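Local structure of neurotoxin (Clostridium botulinum, 2QN0) at residues A[190-195]-A[232-237]. The protein acts as the zinc-dependent light-chain protease of botulinum neurotoxin type C1, probably cleaving SNARE proteins. Sequence-based numbering, arbitrary orientation.
Sequences SIISIS and NHAMHN. With ZN (zinc ion), chain B.
The carboxamide of Asn237 meets Ser190 through its nitrogen. ND2 of Asn237 donates to OG of Ser190 at 3.0 Å. The bond is bent, 146° at the hydrogen, and OG is tilted slightly from the amide plane. The imidazole of His233 meets the zinc ion at its NE2 corner, at 2.1 Å. Within the helix, the backbone O of Asn232 sits over the middle of one face of the His236 ring, 3.1 Å from its plane.

Ser190 OG stands anti to its own carbonyl carbon (chi1 -70°), which brings it over the helix. It lies 3.9 Å from CA of Ala234. A water 2.6 Å from Ser190 OG also lies near the backbone O of Ala234 and may bridge the two. Ser190 and Asn237 are buried. The apolar part is small: CD1 at the tip of Ile192 reaches CB of Ala234 at 4.1 Å.

His233 belongs to the HExxH zinc-binding motif of this protease family. His229, Glu269 and a water complete the metal site. The contact thus packs the helix that carries the zinc histidines against the core sheet.

Strand 190-193 runs nearly antiparallel to the 232-237 segment, at 169°, with the axes 9.0 Å apart. In the mixed sheet it lies between strands 156-159 and 169-171. Thr170 of the latter also touches Ser190, His233 and Asn237. Helix 101-112 packs on helix 223-238 through Leu110, which meets Ala234 and Met235.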
# COMPACT_ATOMS: atom_id res chain seq x y z
N SER A 190 8.32 0.86 1.34
CA SER A 190 7.30 1.17 0.34
C SER A 190 6.63 2.50 0.67
O SER A 190 6.43 2.82 1.84
CB SER A 190 6.19 0.11 0.32
OG SER A 190 6.63 -1.13 -0.20
N ILE A 191 6.29 3.26 -0.36
CA ILE A 191 5.55 4.51 -0.17
C ILE A 191 4.25 4.31 -0.93
O ILE A 191 4.26 3.97 -2.11
CB ILE A 191 6.29 5.74 -0.73
CG1 ILE A 191 7.50 6.07 0.15
CG2 ILE A 191 5.33 6.94 -0.80
CD1 ILE A 191 8.27 7.32 -0.27
N ILE A 192 3.14 4.47 -0.22
CA ILE A 192 1.81 4.33 -0.81
C ILE A 192 1.20 5.72 -0.91
O ILE A 192 1.01 6.38 0.11
CB ILE A 192 0.90 3.46 0.09
CG1 ILE A 192 1.43 2.02 0.15
CG2 ILE A 192 -0.54 3.48 -0.44
CD1 ILE A 192 0.64 1.11 1.10
N SER A 193 0.90 6.17 -2.13
CA SER A 193 0.29 7.49 -2.35
C SER A 193 -1.17 7.22 -2.69
O SER A 193 -1.47 6.56 -3.69
CB SER A 193 1.01 8.21 -3.48
OG SER A 193 2.38 8.37 -3.16
N ILE A 194 -2.07 7.77 -1.89
CA ILE A 194 -3.48 7.46 -2.06
C ILE A 194 -4.43 8.40 -1.32
O ILE A 194 -4.02 9.14 -0.42
CB ILE A 194 -3.70 6.04 -1.51
CG1 ILE A 194 -5.12 5.54 -1.74
CG2 ILE A 194 -3.39 6.05 -0.00
CD1 ILE A 194 -5.33 4.11 -1.25
N SER A 195 -5.69 8.35 -1.71
CA SER A 195 -6.76 9.09 -1.04
C SER A 195 -7.98 8.19 -1.18
O SER A 195 -8.72 8.29 -2.15
CB SER A 195 -7.05 10.44 -1.68
OG SER A 195 -8.04 11.10 -0.91
N ASN A 232 -1.40 -4.65 -0.11
CA ASN A 232 -0.97 -5.94 -0.66
C ASN A 232 0.31 -5.73 -1.45
O ASN A 232 1.21 -6.57 -1.41
CB ASN A 232 -2.06 -6.55 -1.55
CG ASN A 232 -3.26 -7.01 -0.75
OD1 ASN A 232 -3.16 -7.22 0.46
ND2 ASN A 232 -4.40 -7.17 -1.42
N HIS A 233 0.40 -4.64 -2.20
CA HIS A 233 1.63 -4.36 -2.94
C HIS A 233 2.75 -4.19 -1.92
O HIS A 233 3.87 -4.66 -2.12
CB HIS A 233 1.50 -3.07 -3.77
CG HIS A 233 0.64 -3.22 -4.98
ND1 HIS A 233 0.86 -4.20 -5.93
CD2 HIS A 233 -0.42 -2.50 -5.42
CE1 HIS A 233 -0.03 -4.07 -6.90
NE2 HIS A 233 -0.82 -3.05 -6.61
N ALA A 234 2.44 -3.52 -0.81
CA ALA A 234 3.43 -3.30 0.25
C ALA A 234 3.89 -4.62 0.85
O ALA A 234 5.05 -4.77 1.22
CB ALA A 234 2.86 -2.38 1.34
N MET A 235 2.97 -5.57 0.97
CA MET A 235 3.31 -6.89 1.50
C MET A 235 4.31 -7.57 0.56
O MET A 235 5.32 -8.12 1.00
CB MET A 235 2.06 -7.75 1.64
CG MET A 235 1.20 -7.42 2.85
SD MET A 235 1.91 -8.03 4.39
CE MET A 235 1.14 -9.64 4.50
N HIS A 236 4.02 -7.53 -0.73
CA HIS A 236 4.91 -8.14 -1.71
C HIS A 236 6.29 -7.48 -1.65
O HIS A 236 7.32 -8.16 -1.71
CB HIS A 236 4.34 -7.99 -3.12
CG HIS A 236 2.95 -8.54 -3.27
ND1 HIS A 236 2.10 -8.15 -4.28
CD2 HIS A 236 2.27 -9.44 -2.53
CE1 HIS A 236 0.96 -8.79 -4.16
NE2 HIS A 236 1.03 -9.58 -3.11
N ASN A 237 6.30 -6.15 -1.50
CA ASN A 237 7.55 -5.39 -1.43
C ASN A 237 8.34 -5.67 -0.16
O ASN A 237 9.57 -5.76 -0.20
CB ASN A 237 7.27 -3.88 -1.49
CG ASN A 237 6.73 -3.43 -2.83
OD1 ASN A 237 6.97 -4.06 -3.86
ND2 ASN A 237 6.00 -2.32 -2.83
ZN ZN B . -2.51 -2.31 -7.57
O HOH W 1 6.60 -2.42 2.00
O HOH W 2 -2.50 -0.23 -7.49